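Side-chain contacts in glucokinase (Enterococcus faecalis, PDB 2QM1), which probably phosphorylates glucose with ATP as a ROK-family glucokinase, and binds magnesium and zinc ions: residues L123-K128 against V137-L142; T144-G149 against G185-V190; T171-G176 against C247-L252; V190-A193 against V197-A200; G270-S273 against F278-S281. One frame throughout, in Å; residues are numbered along the deposited sequence.

Interaction 1: residues L123-K128 against V137-L142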
loop_
_atom_site.group_PDB
_atom_site.type_symbol
_atom_site.label_atom_id
_atom_site.label_comp_id
_atom_site.label_asym_id
_atom_site.label_seq_id
_atom_site.Cartn_x
_atom_site.Cartn_y
_atom_site.Cartn_z
ATOM N N LEU B 123 -6.533 11.837 7.498
ATOM C CA LEU B 123 -6.969 11.596 8.861
ATOM C C LEU B 123 -8.288 12.323 9.126
ATOM O O LEU B 123 -9.121 11.863 9.902
ATOM C CB LEU B 123 -5.943 12.162 9.873
ATOM C CG LEU B 123 -4.575 11.500 10.020
ATOM C CD1 LEU B 123 -3.602 12.287 10.944
ATOM C CD2 LEU B 123 -4.729 10.080 10.502
ATOM N N GLY B 124 -8.413 13.528 8.562
ATOM C CA GLY B 124 -9.628 14.348 8.737
ATOM C C GLY B 124 -10.827 13.647 8.095
ATOM O O GLY B 124 -11.931 13.586 8.682
ATOM N N GLU B 125 -10.645 13.154 6.873
ATOM C CA GLU B 125 -11.785 12.460 6.219
ATOM C C GLU B 125 -12.096 11.127 6.910
ATOM O O GLU B 125 -13.239 10.771 7.125
ATOM C CB GLU B 125 -11.575 12.312 4.694
ATOM C CG GLU B 125 -11.655 13.667 3.998
ATOM C CD GLU B 125 -13.096 14.121 3.720
ATOM O OE1 GLU B 125 -14.057 13.310 3.926
ATOM O OE2 GLU B 125 -13.248 15.267 3.262
ATOM N N ARG B 126 -11.078 10.424 7.361
ATOM C CA ARG B 126 -11.377 9.239 8.172
ATOM C C ARG B 126 -12.188 9.551 9.458
ATOM O O ARG B 126 -13.140 8.843 9.779
ATOM C CB ARG B 126 -10.093 8.484 8.475
ATOM C CG ARG B 126 -10.296 7.285 9.351
ATOM C CD ARG B 126 -8.982 6.606 9.550
ATOM N NE ARG B 126 -9.082 5.570 10.551
ATOM C CZ ARG B 126 -8.426 5.631 11.704
ATOM N NH1 ARG B 126 -7.606 6.670 11.986
ATOM N NH2 ARG B 126 -8.569 4.656 12.565
ATOM N N TRP B 127 -11.802 10.600 10.185
ATOM C CA TRP B 127 -12.377 10.930 11.496
ATOM C C TRP B 127 -13.763 11.501 11.436
ATOM O O TRP B 127 -14.610 11.111 12.255
ATOM C CB TRP B 127 -11.505 11.977 12.228
ATOM C CG TRP B 127 -11.851 12.218 13.703
ATOM C CD1 TRP B 127 -12.552 11.404 14.536
ATOM C CD2 TRP B 127 -11.408 13.333 14.505
ATOM N NE1 TRP B 127 -12.594 11.942 15.808
ATOM C CE2 TRP B 127 -11.899 13.128 15.815
ATOM C CE3 TRP B 127 -10.639 14.481 14.234
ATOM C CZ2 TRP B 127 -11.670 14.037 16.856
ATOM C CZ3 TRP B 127 -10.412 15.390 15.270
ATOM C CH2 TRP B 127 -10.933 15.163 16.567
ATOM N N LYS B 128 -13.996 12.424 10.489
ATOM C CA LYS B 128 -15.251 13.188 10.422
ATOM C C LYS B 128 -15.926 13.136 9.063
ATOM O O LYS B 128 -17.069 13.597 8.896
ATOM C CB LYS B 128 -14.987 14.643 10.834
ATOM C CG LYS B 128 -14.621 14.745 12.304
ATOM C CD LYS B 128 -15.874 14.530 13.174
ATOM C CE LYS B 128 -15.503 14.415 14.652
ATOM N NZ LYS B 128 -16.721 14.093 15.462
ATOM N N VAL B 137 -8.426 3.056 5.056
ATOM C CA VAL B 137 -8.982 4.141 4.195
ATOM C C VAL B 137 -7.856 4.775 3.382
ATOM O O VAL B 137 -6.801 5.131 3.936
ATOM C CB VAL B 137 -9.686 5.275 5.000
ATOM C CG1 VAL B 137 -10.299 6.332 4.050
ATOM C CG2 VAL B 137 -10.785 4.727 5.869
ATOM N N ILE B 138 -8.081 4.919 2.083
ATOM C CA ILE B 138 -7.149 5.687 1.236
ATOM C C ILE B 138 -7.775 7.014 0.806
ATOM O O ILE B 138 -8.918 7.054 0.313
ATOM C CB ILE B 138 -6.681 4.869 0.047
ATOM C CG1 ILE B 138 -5.953 3.608 0.567
ATOM C CG2 ILE B 138 -5.764 5.659 -0.831
ATOM C CD1 ILE B 138 -5.660 2.508 -0.524
ATOM N N PHE B 139 -7.062 8.102 1.087
ATOM C CA PHE B 139 -7.442 9.440 0.617
ATOM C C PHE B 139 -6.584 9.838 -0.588
ATOM O O PHE B 139 -5.351 9.754 -0.540
ATOM C CB PHE B 139 -7.319 10.492 1.737
ATOM C CG PHE B 139 -7.773 11.870 1.333
ATOM C CD1 PHE B 139 -9.095 12.100 0.938
ATOM C CD2 PHE B 139 -6.896 12.936 1.357
ATOM C CE1 PHE B 139 -9.527 13.343 0.550
ATOM C CE2 PHE B 139 -7.329 14.224 0.971
ATOM C CZ PHE B 139 -8.652 14.413 0.558
ATOM N N ILE B 140 -7.258 10.248 -1.666
ATOM C CA ILE B 140 -6.618 10.860 -2.824
ATOM C C ILE B 140 -7.185 12.280 -3.109
ATOM O O ILE B 140 -8.398 12.460 -3.301
ATOM C CB ILE B 140 -6.716 9.957 -4.085
ATOM C CG1 ILE B 140 -6.321 10.724 -5.330
ATOM C CG2 ILE B 140 -8.135 9.476 -4.308
ATOM C CD1 ILE B 140 -4.922 11.176 -5.348
ATOM N N THR B 141 -6.303 13.274 -3.133
ATOM C CA THR B 141 -6.726 14.655 -3.379
ATOM C C THR B 141 -6.248 15.172 -4.732
ATOM O O THR B 141 -5.065 15.136 -5.049
ATOM C CB THR B 141 -6.340 15.593 -2.225
ATOM O OG1 THR B 141 -6.769 16.943 -2.507
ATOM C CG2 THR B 141 -4.855 15.539 -1.964
ATOM N N LEU B 142 -7.192 15.637 -5.531
ATOM C CA LEU B 142 -6.884 16.146 -6.839
ATOM C C LEU B 142 -7.087 17.650 -6.783
ATOM O O LEU B 142 -8.193 18.103 -6.561
ATOM C CB LEU B 142 -7.862 15.557 -7.871
ATOM C CG LEU B 142 -8.089 14.040 -7.848
ATOM C CD1 LEU B 142 -9.192 13.684 -8.837
ATOM C CD2 LEU B 142 -6.788 13.317 -8.228
#
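The carboxylate of Glu-125, whose stem packs against the ring of Phe-139, is gripped by three backbone N-H groups: OE1 accepts from Ala-130 and Glu-305, and OE2 from Leu-306. All three donors lie beyond the two segments, in the turn after helix 117-128 and in the chain that follows strand 300-303. They fix the rotation of the acid group, and such a set of donors would be expected to stabilise a charged carboxylate in this buried place.

The side chain bends sharply at its second torsion (chi2 -82°), which presents the methylene hydrocarbon rather than the oxygens to the strand. CG of Glu-125 meets CE1 of Phe-139 at 4.1 Å, approaching the ring obliquely. The planes of carboxylate and phenyl ring are nevertheless only 13° apart. The side chain of Phe-139 already points toward the helix, and CG anti to the backbone N (chi1 -177°) carries the ring on to Glu-125.

One helical position further on, the aliphatic part of Arg-126 runs past Val-137, with CG of the arginine 4.3 Å from CG2 of the valine. Its chain is extended, and at the far end NE is hydrogen-bonded to the carbonyl oxygen of Asn-134. The segments exchange no hydrogen bond of their own, so hydrocarbon alone joins them.

Helix 117-128 follows the last strand of the first mixed sheet, and strand 137-142 is the first to enter the second. Two five-stranded sheets of order 3-2-1-4-5, bridged in this way, are the hallmark of the actin-like ATPase fold.

Interaction 2: residues T144-G149 against G185-V190. With MG (magnesium ion), chain K; ZN (zinc ion), chain J.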
loop_
_atom_site.group_PDB
_atom_site.type_symbol
_atom_site.label_atom_id
_atom_site.label_comp_id
_atom_site.label_asym_id
_atom_site.label_seq_id
_atom_site.Cartn_x
_atom_site.Cartn_y
_atom_site.Cartn_z
ATOM N N THR B 144 -4.145 21.308 -7.517
ATOM C CA THR B 144 -2.944 21.788 -8.204
ATOM C C THR B 144 -2.031 20.646 -8.491
ATOM O O THR B 144 -1.434 20.573 -9.576
ATOM C CB THR B 144 -2.084 22.722 -7.281
ATOM O OG1 THR B 144 -2.942 23.589 -6.546
ATOM C CG2 THR B 144 -1.116 23.539 -8.103
ATOM N N GLY B 145 -1.886 19.790 -7.474
ATOM C CA GLY B 145 -1.120 18.544 -7.552
ATOM C C GLY B 145 -1.984 17.361 -7.160
ATOM O O GLY B 145 -3.154 17.529 -6.802
ATOM N N VAL B 146 -1.439 16.152 -7.235
ATOM C CA VAL B 146 -2.198 15.007 -6.757
ATOM C C VAL B 146 -1.500 14.453 -5.508
ATOM O O VAL B 146 -0.291 14.211 -5.528
ATOM C CB VAL B 146 -2.444 13.955 -7.872
ATOM C CG1 VAL B 146 -3.170 12.750 -7.321
ATOM C CG2 VAL B 146 -3.288 14.554 -8.940
ATOM N N GLY B 147 -2.258 14.303 -4.425
ATOM C CA GLY B 147 -1.669 13.915 -3.119
ATOM C C GLY B 147 -2.482 12.771 -2.563
ATOM O O GLY B 147 -3.501 12.362 -3.152
ATOM N N GLY B 148 -2.014 12.195 -1.480
ATOM C CA GLY B 148 -2.804 11.173 -0.853
ATOM C C GLY B 148 -2.322 10.776 0.530
ATOM O O GLY B 148 -1.185 11.117 0.940
ATOM N N GLY B 149 -3.210 10.063 1.243
ATOM C CA GLY B 149 -2.879 9.515 2.557
ATOM C C GLY B 149 -3.486 8.129 2.644
ATOM O O GLY B 149 -4.575 7.875 2.103
ATOM N N GLY B 185 4.511 9.743 -16.925
ATOM C CA GLY B 185 3.254 8.964 -16.844
ATOM C C GLY B 185 2.665 8.798 -15.455
ATOM O O GLY B 185 1.846 7.898 -15.218
ATOM N N CYS B 186 3.099 9.663 -14.537
ATOM C CA CYS B 186 2.499 9.795 -13.257
ATOM C C CYS B 186 1.005 10.103 -13.346
ATOM O O CYS B 186 0.566 10.827 -14.239
ATOM C CB CYS B 186 3.205 10.894 -12.446
ATOM S SG CYS B 186 4.950 10.487 -12.157
ATOM N N LEU B 187 0.236 9.566 -12.398
ATOM C CA LEU B 187 -1.172 9.955 -12.234
ATOM C C LEU B 187 -1.392 11.476 -12.218
ATOM O O LEU B 187 -2.361 12.007 -12.786
ATOM C CB LEU B 187 -1.788 9.272 -10.994
ATOM C CG LEU B 187 -3.261 9.463 -10.673
ATOM C CD1 LEU B 187 -4.178 8.996 -11.836
ATOM C CD2 LEU B 187 -3.593 8.757 -9.337
ATOM N N GLU B 188 -0.497 12.179 -11.561
ATOM C CA GLU B 188 -0.596 13.630 -11.495
ATOM C C GLU B 188 -0.586 14.372 -12.832
ATOM O O GLU B 188 -1.237 15.439 -12.951
ATOM C CB GLU B 188 0.528 14.191 -10.637
ATOM C CG GLU B 188 0.356 15.628 -10.316
ATOM C CD GLU B 188 1.482 16.133 -9.478
ATOM O OE1 GLU B 188 1.340 16.140 -8.234
ATOM O OE2 GLU B 188 2.525 16.473 -10.070
ATOM N N THR B 189 0.153 13.846 -13.816
ATOM C CA THR B 189 0.184 14.432 -15.181
ATOM C C THR B 189 -1.177 14.357 -15.905
ATOM O O THR B 189 -1.435 15.023 -16.908
ATOM C CB THR B 189 1.306 13.750 -16.124
ATOM O OG1 THR B 189 0.942 12.402 -16.407
ATOM C CG2 THR B 189 2.684 13.737 -15.478
ATOM N N VAL B 190 -2.066 13.510 -15.426
ATOM C CA VAL B 190 -3.308 13.313 -16.189
ATOM C C VAL B 190 -4.567 13.681 -15.378
ATOM O O VAL B 190 -5.698 13.689 -15.909
ATOM C CB VAL B 190 -3.353 11.863 -16.857
ATOM C CG1 VAL B 190 -2.198 11.686 -17.888
ATOM C CG2 VAL B 190 -3.179 10.820 -15.845
HETATM MG MG MG K . 0.561 12.078 1.868
HETATM ZN ZN ZN J . 5.688 12.146 -10.871
HETATM O O HOH W 1 2.798 11.405 1.382
#
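The polar link between the segments runs from the backbone of Val-146 to the carboxylate of Glu-188. The amide N of Val-146 donates to OE1 of Glu-188 over 3.0 Å, nearly straight at 169°, arriving on the anti side and 18° out of the carboxylate plane. An extended side chain delivers the acid to this spot, and the same OE1 lies 3.5 Å from CA of Gly-145.

Apolar packing accompanies the bond. Val-146 and Glu-188 run alongside each other, pointing opposite ways, CG2 of the valine resting 3.8 Å from CA of the glutamate. The other valine methyl, CG1, stands 4.5 Å from CD2 of Leu-187.

Metal bonds flank the contact. Carbonyl O of Gly-148 binds the magnesium ion at 2.2 Å, in a site that includes Asn-119. SG of Cys-186 binds the zinc ion, also at 2.2 Å, beside His-169, Cys-179 and Cys-181. Cys-186 O in turn receives OG1 of Thr-189 at 2.7 Å in the carbonyl plane, which ties the zinc ligand to the first turn of helix 188-191.

That short helix abuts strand 146-152, itself the antiparallel neighbour of strand 137-142, while Leu-187 reaches across to Leu-250 and Ala-253 on helix 237-261.

Interaction 3: residues T171-G176 against C247-L252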
loop_
_atom_site.group_PDB
_atom_site.type_symbol
_atom_site.label_atom_id
_atom_site.label_comp_id
_atom_site.label_asym_id
_atom_site.label_seq_id
_atom_site.Cartn_x
_atom_site.Cartn_y
_atom_site.Cartn_z
ATOM N N THR B 171 2.960 5.444 -11.594
ATOM C CA THR B 171 3.032 5.434 -13.061
ATOM C C THR B 171 1.771 4.747 -13.599
ATOM O O THR B 171 1.550 3.583 -13.365
ATOM C CB THR B 171 4.303 4.687 -13.585
ATOM O OG1 THR B 171 5.482 5.344 -13.107
ATOM C CG2 THR B 171 4.307 4.595 -15.167
ATOM N N VAL B 172 0.916 5.506 -14.257
ATOM C CA VAL B 172 -0.232 4.927 -14.925
ATOM C C VAL B 172 0.057 4.685 -16.412
ATOM O O VAL B 172 -0.688 4.006 -17.091
ATOM C CB VAL B 172 -1.498 5.831 -14.732
ATOM C CG1 VAL B 172 -1.947 5.850 -13.278
ATOM C CG2 VAL B 172 -1.247 7.249 -15.218
ATOM N N ASP B 173 1.099 5.315 -16.952
ATOM C CA ASP B 173 1.408 5.130 -18.360
ATOM C C ASP B 173 2.880 5.251 -18.473
ATOM O O ASP B 173 3.387 6.354 -18.437
ATOM C CB ASP B 173 0.732 6.189 -19.237
ATOM C CG ASP B 173 1.035 6.041 -20.742
ATOM O OD1 ASP B 173 1.901 5.210 -21.192
ATOM O OD2 ASP B 173 0.380 6.814 -21.497
ATOM N N PRO B 174 3.571 4.109 -18.628
ATOM C CA PRO B 174 5.012 4.080 -18.756
ATOM C C PRO B 174 5.519 4.934 -19.906
ATOM O O PRO B 174 6.700 5.287 -19.917
ATOM C CB PRO B 174 5.307 2.596 -19.053
ATOM C CG PRO B 174 4.200 1.869 -18.427
ATOM C CD PRO B 174 2.995 2.749 -18.690
ATOM N N ASN B 175 4.657 5.253 -20.879
ATOM C CA ASN B 175 5.100 6.120 -21.991
ATOM C C ASN B 175 4.506 7.521 -21.979
ATOM O O ASN B 175 4.460 8.164 -23.001
ATOM C CB ASN B 175 4.787 5.462 -23.343
ATOM C CG ASN B 175 5.273 4.025 -23.423
ATOM O OD1 ASN B 175 6.460 3.735 -23.233
ATOM N ND2 ASN B 175 4.353 3.116 -23.724
ATOM N N GLY B 176 4.014 7.981 -20.825
ATOM C CA GLY B 176 3.174 9.192 -20.777
ATOM C C GLY B 176 3.885 10.519 -20.757
ATOM O O GLY B 176 5.037 10.621 -21.157
ATOM N N CYS B 247 -10.676 9.233 -16.037
ATOM C CA CYS B 247 -11.188 8.305 -15.013
ATOM C C CYS B 247 -10.661 6.897 -15.207
ATOM O O CYS B 247 -10.561 6.153 -14.231
ATOM C CB CYS B 247 -12.719 8.337 -14.983
ATOM S SG CYS B 247 -13.300 10.010 -14.407
ATOM N N PHE B 248 -10.312 6.562 -16.461
ATOM C CA PHE B 248 -9.506 5.350 -16.797
ATOM C C PHE B 248 -8.247 5.312 -15.909
ATOM O O PHE B 248 -7.992 4.349 -15.175
ATOM C CB PHE B 248 -9.171 5.314 -18.313
ATOM C CG PHE B 248 -8.213 4.215 -18.712
ATOM C CD1 PHE B 248 -8.688 2.954 -19.066
ATOM C CD2 PHE B 248 -6.825 4.437 -18.688
ATOM C CE1 PHE B 248 -7.807 1.941 -19.401
ATOM C CE2 PHE B 248 -5.947 3.444 -19.004
ATOM C CZ PHE B 248 -6.446 2.175 -19.374
ATOM N N TYR B 249 -7.489 6.392 -15.941
ATOM C CA TYR B 249 -6.208 6.431 -15.234
ATOM C C TYR B 249 -6.432 6.467 -13.729
ATOM O O TYR B 249 -5.709 5.823 -13.001
ATOM C CB TYR B 249 -5.401 7.670 -15.640
ATOM C CG TYR B 249 -4.812 7.622 -17.046
ATOM C CD1 TYR B 249 -3.997 6.567 -17.446
ATOM C CD2 TYR B 249 -5.058 8.649 -17.957
ATOM C CE1 TYR B 249 -3.435 6.523 -18.736
ATOM C CE2 TYR B 249 -4.487 8.626 -19.255
ATOM C CZ TYR B 249 -3.680 7.563 -19.621
ATOM O OH TYR B 249 -3.132 7.523 -20.882
ATOM N N LEU B 250 -7.411 7.248 -13.269
ATOM C CA LEU B 250 -7.754 7.213 -11.849
ATOM C C LEU B 250 -8.258 5.852 -11.478
ATOM O O LEU B 250 -7.961 5.406 -10.396
ATOM C CB LEU B 250 -8.787 8.271 -11.443
ATOM C CG LEU B 250 -8.311 9.728 -11.464
ATOM C CD1 LEU B 250 -9.504 10.597 -11.820
ATOM C CD2 LEU B 250 -7.744 10.106 -10.088
ATOM N N GLY B 251 -9.039 5.204 -12.358
ATOM C CA GLY B 251 -9.475 3.834 -12.085
ATOM C C GLY B 251 -8.338 2.794 -12.009
ATOM O O GLY B 251 -8.382 1.884 -11.184
ATOM N N LEU B 252 -7.337 2.905 -12.873
ATOM C CA LEU B 252 -6.200 2.003 -12.835
ATOM C C LEU B 252 -5.420 2.180 -11.551
ATOM O O LEU B 252 -5.050 1.215 -10.916
ATOM C CB LEU B 252 -5.264 2.249 -14.013
ATOM C CG LEU B 252 -3.988 1.423 -14.189
ATOM C CD1 LEU B 252 -4.227 -0.063 -14.311
ATOM C CD2 LEU B 252 -3.346 1.981 -15.489
HETATM O O HOH W 2 -0.587 9.526 -20.667
#
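This is loop-on-helix packing: the loop 171-176, which leads from the zinc ligand His-169 toward the cysteine ligands, lies against helix 237-261 through Val-172 and Asp-173. The loop turns as a type I beta turn from Asp-173 to Gly-176 with an Asx turn inside it. OD1 of Asp-173 accepts the backbone N of Asn-175 at 2.8 Å, met from above the carboxylate plane.

Val-172 supplies most of the hydrocarbon. Its CG2 sits 3.6 Å from CD1 of Tyr-249, approaching the ring at a slant, and its CB is 3.8 Å from the same ring carbon. The backbone O of Val-172 lies 3.7 Å from CD2 of Leu-252, one helical turn farther along. Phe-248 flanks the tyrosine, placing CD2 over the rim of one ring face. The second subunit closes in here as well, its Phe-290 packing on Thr-171 and its Thr-171 on Leu-252.

The first torsion of Asp-173 (chi1 180°) carries the carboxylate toward the phenol, the two planes lying 20° apart. OD2 of Asp-173 and OH of Tyr-249 remain 3.6 Å apart, and a water spans them: it donates to OD2 of Asp-173 at 3.0 Å and is hydrogen-bonded to OH of Tyr-249 at 3.2 Å.

Interaction 4: residues V190-A193 against V197-A200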
loop_
_atom_site.group_PDB
_atom_site.type_symbol
_atom_site.label_atom_id
_atom_site.label_comp_id
_atom_site.label_asym_id
_atom_site.label_seq_id
_atom_site.Cartn_x
_atom_site.Cartn_y
_atom_site.Cartn_z
ATOM N N VAL B 190 -2.066 13.510 -15.426
ATOM C CA VAL B 190 -3.308 13.313 -16.189
ATOM C C VAL B 190 -4.567 13.681 -15.378
ATOM O O VAL B 190 -5.698 13.689 -15.909
ATOM C CB VAL B 190 -3.353 11.863 -16.857
ATOM C CG1 VAL B 190 -2.198 11.686 -17.888
ATOM C CG2 VAL B 190 -3.179 10.820 -15.845
ATOM N N SER B 191 -4.374 13.993 -14.098
ATOM C CA SER B 191 -5.498 14.153 -13.150
ATOM C C SER B 191 -5.429 15.398 -12.229
ATOM O O SER B 191 -6.365 15.673 -11.479
ATOM C CB SER B 191 -5.728 12.854 -12.328
ATOM O OG SER B 191 -4.697 12.626 -11.347
ATOM N N SER B 192 -4.350 16.170 -12.271
ATOM C CA SER B 192 -4.377 17.425 -11.500
ATOM C C SER B 192 -5.215 18.406 -12.345
ATOM O O SER B 192 -5.533 18.095 -13.494
ATOM C CB SER B 192 -2.998 18.000 -11.341
ATOM O OG SER B 192 -2.442 18.262 -12.620
ATOM N N ALA B 193 -5.508 19.583 -11.806
ATOM C CA ALA B 193 -6.221 20.660 -12.555
ATOM C C ALA B 193 -5.628 20.884 -13.935
ATOM O O ALA B 193 -6.333 20.954 -14.942
ATOM C CB ALA B 193 -6.179 21.955 -11.775
ATOM N N VAL B 197 -6.513 19.312 -18.420
ATOM C CA VAL B 197 -6.291 20.195 -19.549
ATOM C C VAL B 197 -5.258 19.570 -20.467
ATOM O O VAL B 197 -5.454 19.492 -21.679
ATOM C CB VAL B 197 -5.809 21.601 -19.025
ATOM C CG1 VAL B 197 -5.107 22.493 -20.166
ATOM C CG2 VAL B 197 -6.955 22.335 -18.349
ATOM N N ARG B 198 -4.148 19.105 -19.915
ATOM C CA ARG B 198 -3.152 18.493 -20.776
ATOM C C ARG B 198 -3.741 17.280 -21.501
ATOM O O ARG B 198 -3.508 17.101 -22.676
ATOM C CB ARG B 198 -1.907 18.124 -19.978
ATOM C CG ARG B 198 -0.686 17.793 -20.797
ATOM C CD ARG B 198 0.560 17.993 -19.910
ATOM N NE ARG B 198 0.244 17.571 -18.559
ATOM C CZ ARG B 198 0.472 18.255 -17.435
ATOM N NH1 ARG B 198 1.094 19.436 -17.420
ATOM N NH2 ARG B 198 0.084 17.712 -16.295
ATOM N N VAL B 199 -4.544 16.472 -20.826
ATOM C CA VAL B 199 -5.132 15.303 -21.486
ATOM C C VAL B 199 -6.072 15.809 -22.585
ATOM O O VAL B 199 -6.220 15.188 -23.633
ATOM C CB VAL B 199 -5.940 14.427 -20.485
ATOM C CG1 VAL B 199 -6.955 13.552 -21.206
ATOM C CG2 VAL B 199 -4.989 13.569 -19.592
ATOM N N ALA B 200 -6.761 16.917 -22.310
ATOM C CA ALA B 200 -7.713 17.428 -23.285
ATOM C C ALA B 200 -6.962 18.054 -24.494
ATOM O O ALA B 200 -7.352 17.831 -25.644
ATOM C CB ALA B 200 -8.701 18.415 -22.610
#
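Val-190 and Val-199 meet branch to branch, CB of Val-190 lying 3.6 Å from CG2 of Val-199, and the rotamers of both explain how. In Val-190 (chi1 -63°) CG2 takes the crowded position between the backbone N and the carbonyl carbon, which leaves CB and CG1 facing its partner; CG1 is 3.8 Å from CG2 of Val-199. In Val-199 (chi1 158°) CG2 stands beside its own backbone N, and from there it also touches the carbonyl O of Val-190 at 3.8 Å.

Val-197 adopts much the same rotamer. Its CG2 reaches 3.7 Å from the carbonyl O of Ala-193, one turn earlier in the same helix.

Between these pairs the chain passes from helix 188-191 into helix 193-203 through an N-cap. Ser-192 is the cap: OG accepts the backbone N of Gly-195, three residues on, and donates to the carbonyl O of Glu-188, so one hydroxyl spans the first residue of helix 188-191 and the start of helix 193-203.

Arg-198 leaves the helix extended and then turns at its third torsion (chi3 37°), which swings the guanidinium back over the junction. NH2 of Arg-198 comes no nearer than 4.5 Å to OG of Ser-192, too far for a hydrogen bond. That nitrogen bonds instead to the carbonyl O of Thr-189, while the side chain packs on Phe-177.

Interaction 5: residues G270-S273 against F278-S281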
loop_
_atom_site.group_PDB
_atom_site.type_symbol
_atom_site.label_atom_id
_atom_site.label_comp_id
_atom_site.label_asym_id
_atom_site.label_seq_id
_atom_site.Cartn_x
_atom_site.Cartn_y
_atom_site.Cartn_z
ATOM N N GLY B 270 -10.397 17.203 -2.886
ATOM C CA GLY B 270 -9.685 18.255 -3.583
ATOM C C GLY B 270 -10.670 18.937 -4.493
ATOM O O GLY B 270 -11.811 18.515 -4.563
ATOM N N GLY B 271 -10.217 19.976 -5.207
ATOM C CA GLY B 271 -11.097 20.812 -6.000
ATOM C C GLY B 271 -11.921 20.074 -7.031
ATOM O O GLY B 271 -13.110 20.319 -7.180
ATOM N N VAL B 272 -11.282 19.158 -7.746
ATOM C CA VAL B 272 -11.954 18.420 -8.810
ATOM C C VAL B 272 -13.213 17.698 -8.299
ATOM O O VAL B 272 -14.184 17.482 -9.053
ATOM C CB VAL B 272 -10.970 17.422 -9.489
ATOM C CG1 VAL B 272 -11.626 16.745 -10.699
ATOM C CG2 VAL B 272 -9.670 18.169 -9.925
ATOM N N SER B 273 -13.202 17.356 -7.011
ATOM C CA SER B 273 -14.201 16.446 -6.461
ATOM C C SER B 273 -15.551 17.118 -6.310
ATOM O O SER B 273 -16.560 16.442 -6.100
ATOM C CB SER B 273 -13.730 15.857 -5.127
ATOM O OG SER B 273 -13.969 16.752 -4.059
ATOM N N PHE B 278 -20.812 12.517 -10.878
ATOM C CA PHE B 278 -20.487 12.198 -12.261
ATOM C C PHE B 278 -19.033 11.724 -12.368
ATOM O O PHE B 278 -18.732 10.779 -13.088
ATOM C CB PHE B 278 -20.739 13.428 -13.132
ATOM C CG PHE B 278 -20.575 13.180 -14.595
ATOM C CD1 PHE B 278 -19.332 13.374 -15.207
ATOM C CD2 PHE B 278 -21.657 12.768 -15.362
ATOM C CE1 PHE B 278 -19.169 13.147 -16.561
ATOM C CE2 PHE B 278 -21.514 12.534 -16.725
ATOM C CZ PHE B 278 -20.272 12.721 -17.330
ATOM N N LEU B 279 -18.143 12.394 -11.631
ATOM C CA LEU B 279 -16.767 11.935 -11.452
ATOM C C LEU B 279 -16.639 10.642 -10.633
ATOM O O LEU B 279 -15.934 9.756 -11.047
ATOM C CB LEU B 279 -15.891 13.025 -10.825
ATOM C CG LEU B 279 -14.557 12.528 -10.251
ATOM C CD1 LEU B 279 -13.587 12.170 -11.366
ATOM C CD2 LEU B 279 -13.947 13.589 -9.351
ATOM N N ARG B 280 -17.319 10.531 -9.490
ATOM C CA ARG B 280 -17.216 9.312 -8.651
ATOM C C ARG B 280 -17.610 8.075 -9.445
ATOM O O ARG B 280 -16.923 7.071 -9.429
ATOM C CB ARG B 280 -18.087 9.411 -7.397
ATOM C CG ARG B 280 -17.711 8.429 -6.273
ATOM C CD ARG B 280 -18.900 8.164 -5.453
ATOM N NE ARG B 280 -19.951 7.659 -6.321
ATOM C CZ ARG B 280 -20.083 6.380 -6.662
ATOM N NH1 ARG B 280 -19.262 5.435 -6.148
ATOM N NH2 ARG B 280 -21.067 6.064 -7.494
ATOM N N SER B 281 -18.655 8.225 -10.241
ATOM C CA SER B 281 -19.164 7.143 -11.024
ATOM C C SER B 281 -18.138 6.599 -12.017
ATOM O O SER B 281 -17.974 5.369 -12.127
ATOM C CB SER B 281 -20.437 7.580 -11.745
ATOM O OG SER B 281 -21.347 6.509 -11.681
#
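Leu-279 and Val-272 are set roughly perpendicular to each other, with CD2 of the leucine directed into the short 3-10 turn 271-273. That methyl carries the whole contact: it lies 4.1 Å from CG1 of Val-272, 3.9 Å from the backbone O of Val-272 and 4.1 Å from CA of Ser-273. With CG anti to the backbone N (chi1 164°), Leu-279 stretches out from helix 277-289 toward the turn. Cys-247 of helix 237-261 and Phe-229 of helix 225-233 also pack on the leucine.

The turn keeps its shape through bonds of its own. Gly-270 O accepts twice from Ser-273, from the backbone N at 3.0 Å and from OG at 2.8 Å, the hydroxyl lying in the carbonyl plane. Gly-270 adopts a positive phi as the chain leaves strand 265-269, and the glycine-rich turn between this strand and a helix is consistent with the adenosine motif of actin-like kinases.

No hydrogen bond passes between the segments. Gly-270 O and both donors of Ser-273 are used within the turn, and the contact brings a leucine methyl against a valine methyl and the backbone, so the attraction must come from van der Waals contact and burial of hydrocarbon.

Interactions 1 and 2 join through the second sheet, where Phe-139 N meets Gly-149 O at 2.7 Å and Thr-141 N meets Gly-147 O at 2.9 Å; their centres are 16 Å apart. The side chain of Phe-139 lies about 8 Å from the magnesium ion bound by Gly-148. Interactions 2, 3 and 4 cluster beside the zinc site, with centres 10 to 12 Å apart: Gly-185 O is 2.7 Å from Val-172 N, and Val-190 CG2 packs 3.6 Å from Tyr-249 CD2. Interaction 5 is away from both metals, yet Cys-247 SG of interaction 3 touches Leu-279 CD1 at 3.7 Å, and Gly-270 CA lies 3.4 Å from Thr-141 OG1 of interaction 1.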